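Side-chain contact in SCO1/SenC family lipoprotein (Bacillus anthracis, PDB 4HDE), which probably acts, like other SCO1/SenC lipoproteins of thioredoxin fold, in copper delivery or thiol-disulfide chemistry during assembly of cytochrome c oxidase: residues P50-M55 and K87-K92. Residues are numbered along the deposited sequence; the frame is centred on the assembly and turned at random.
Sequences PMTANM and KAFIQK
The ring of F89 meets T52 at its edge: the hydroxyl OG1 of T52 lies close to the ring plane, 3.4 Å from CE2 of F89 and only slightly farther from CZ. No residue of 50-55 lies over a face of the ring; F93 meets it with the planes inclined at about 45°, and M40 and T42 also touch the F89 side chain. Placing CG anti to the backbone N carries the F89 ring across to the threonine, although its CB does not point straight at the neighbouring helix.

The methyl of T52 meets I90, the second residue of 87-92 to touch this threonine. Its CG2 rests 3.8 Å from CD1 of I90, methyl against methyl, with the two side chains at about a right angle. With chi1 at -57°, OG1 stands beside the backbone N, where it hydrogen-bonds to the carbonyl O of C48 in the preceding turn, while CG2 is turned to I90. W100, on edge strand 100-103, touches both T52 and I90.

Between 50-55 and 87-92, on two neighbouring helices of a thioredoxin fold, one buried threonine carries the whole contact. It illustrates how such a residue can satisfy its hydroxyl inside its own helix and keep its methyl for apolar packing. The bridge to F89 and I90 therefore rests on van der Waals contact, with perhaps a slight electrostatic gain where the hydroxyl oxygen faces the weakly positive ring edge.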
loop_
_atom_site.group_PDB
_atom_site.type_symbol
_atom_site.label_atom_id
_atom_site.label_comp_id
_atom_site.label_asym_id
_atom_site.label_seq_id
_atom_site.Cartn_x
_atom_site.Cartn_y
_atom_site.Cartn_z
ATOM N N PRO A 50 -2.224 -2.092 -13.267
ATOM C CA PRO A 50 -0.802 -1.776 -13.493
ATOM C C PRO A 50 -0.068 -1.326 -12.226
ATOM O O PRO A 50 1.097 -1.670 -12.073
ATOM C CB PRO A 50 -0.825 -0.663 -14.541
ATOM C CG PRO A 50 -2.247 -0.239 -14.673
ATOM C CD PRO A 50 -3.122 -1.354 -14.174
HETATM N N MSE A 51 -0.724 -0.595 -11.329
HETATM C CA MSE A 51 -0.107 -0.251 -10.046
HETATM C C MSE A 51 0.321 -1.504 -9.303
HETATM O O MSE A 51 1.405 -1.556 -8.704
HETATM C CB MSE A 51 -1.086 0.521 -9.151
HETATM C CG MSE A 51 -1.315 1.964 -9.526
HETATM SE SE MSE A 51 -2.639 2.832 -8.386
HETATM C CE MSE A 51 -1.666 2.713 -6.718
ATOM N N THR A 52 -0.562 -2.495 -9.283
ATOM C CA THR A 52 -0.288 -3.709 -8.548
ATOM C C THR A 52 0.838 -4.492 -9.216
ATOM O O THR A 52 1.698 -5.049 -8.527
ATOM C CB THR A 52 -1.558 -4.548 -8.386
ATOM O OG1 THR A 52 -2.563 -3.751 -7.731
ATOM C CG2 THR A 52 -1.277 -5.768 -7.538
ATOM N N ALA A 53 0.871 -4.516 -10.546
ATOM C CA ALA A 53 1.999 -5.134 -11.238
ATOM C C ALA A 53 3.306 -4.408 -10.904
ATOM O O ALA A 53 4.369 -5.036 -10.774
ATOM C CB ALA A 53 1.763 -5.146 -12.728
ATOM N N ASN A 54 3.244 -3.086 -10.785
ATOM C CA ASN A 54 4.438 -2.320 -10.433
ATOM C C ASN A 54 4.889 -2.626 -9.005
ATOM O O ASN A 54 6.081 -2.781 -8.725
ATOM C CB ASN A 54 4.201 -0.822 -10.614
ATOM C CG ASN A 54 3.973 -0.437 -12.058
ATOM O OD1 ASN A 54 4.325 -1.172 -12.980
ATOM N ND2 ASN A 54 3.375 0.729 -12.266
HETATM N N MSE A 55 3.938 -2.737 -8.093
HETATM C CA MSE A 55 4.276 -3.128 -6.748
HETATM C C MSE A 55 4.871 -4.539 -6.723
HETATM O O MSE A 55 5.811 -4.801 -5.977
HETATM C CB MSE A 55 3.065 -3.007 -5.826
HETATM C CG MSE A 55 3.407 -3.296 -4.365
HETATM SE SE MSE A 55 2.066 -2.730 -3.070
HETATM C CE MSE A 55 2.581 -0.848 -2.933
ATOM N N LYS A 87 -8.081 -11.487 -2.188
ATOM C CA LYS A 87 -7.266 -12.678 -2.368
ATOM C C LYS A 87 -7.254 -13.099 -3.838
ATOM O O LYS A 87 -6.198 -13.417 -4.404
ATOM C CB LYS A 87 -7.783 -13.807 -1.478
ATOM C CG LYS A 87 -6.873 -15.034 -1.413
ATOM C CD LYS A 87 -7.333 -16.000 -0.335
ATOM C CE LYS A 87 -6.360 -17.146 -0.161
ATOM N NZ LYS A 87 -5.057 -16.658 0.360
ATOM N N ALA A 88 -8.420 -13.087 -4.475
ATOM C CA ALA A 88 -8.503 -13.452 -5.886
ATOM C C ALA A 88 -7.779 -12.438 -6.763
ATOM O O ALA A 88 -7.137 -12.806 -7.753
ATOM C CB ALA A 88 -9.954 -13.590 -6.312
ATOM N N PHE A 89 -7.878 -11.169 -6.390
ATOM C CA PHE A 89 -7.217 -10.095 -7.119
ATOM C C PHE A 89 -5.698 -10.256 -7.102
ATOM O O PHE A 89 -5.056 -10.243 -8.156
ATOM C CB PHE A 89 -7.626 -8.733 -6.540
ATOM C CG PHE A 89 -6.950 -7.549 -7.203
ATOM C CD1 PHE A 89 -7.469 -7.000 -8.361
ATOM C CD2 PHE A 89 -5.811 -6.982 -6.648
ATOM C CE1 PHE A 89 -6.857 -5.911 -8.965
ATOM C CE2 PHE A 89 -5.200 -5.895 -7.249
ATOM C CZ PHE A 89 -5.723 -5.365 -8.400
ATOM N N ILE A 90 -5.120 -10.429 -5.919
ATOM C CA ILE A 90 -3.659 -10.424 -5.812
ATOM C C ILE A 90 -3.008 -11.640 -6.477
ATOM O O ILE A 90 -1.872 -11.565 -6.953
ATOM C CB ILE A 90 -3.183 -10.262 -4.343
ATOM C CG1 ILE A 90 -1.683 -9.931 -4.274
ATOM C CG2 ILE A 90 -3.474 -11.500 -3.533
ATOM C CD1 ILE A 90 -1.290 -8.656 -5.005
ATOM N N GLN A 91 -3.742 -12.745 -6.554
ATOM C CA GLN A 91 -3.177 -13.968 -7.115
ATOM C C GLN A 91 -2.749 -13.816 -8.578
ATOM O O GLN A 91 -1.885 -14.555 -9.046
ATOM C CB GLN A 91 -4.123 -15.158 -6.922
ATOM C CG GLN A 91 -4.269 -15.578 -5.457
ATOM C CD GLN A 91 -5.206 -16.755 -5.262
ATOM O OE1 GLN A 91 -6.011 -17.075 -6.135
ATOM N NE2 GLN A 91 -5.104 -17.409 -4.108
ATOM N N LYS A 92 -3.311 -12.845 -9.281
ATOM C CA LYS A 92 -2.927 -12.633 -10.668
ATOM C C LYS A 92 -1.505 -12.093 -10.787
ATOM O O LYS A 92 -0.780 -12.407 -11.737
ATOM C CB LYS A 92 -3.898 -11.665 -11.339
ATOM C CG LYS A 92 -3.483 -11.286 -12.750
ATOM C CD LYS A 92 -4.599 -10.560 -13.485
ATOM C CE LYS A 92 -4.164 -10.223 -14.901
ATOM N NZ LYS A 92 -5.282 -10.310 -15.877
#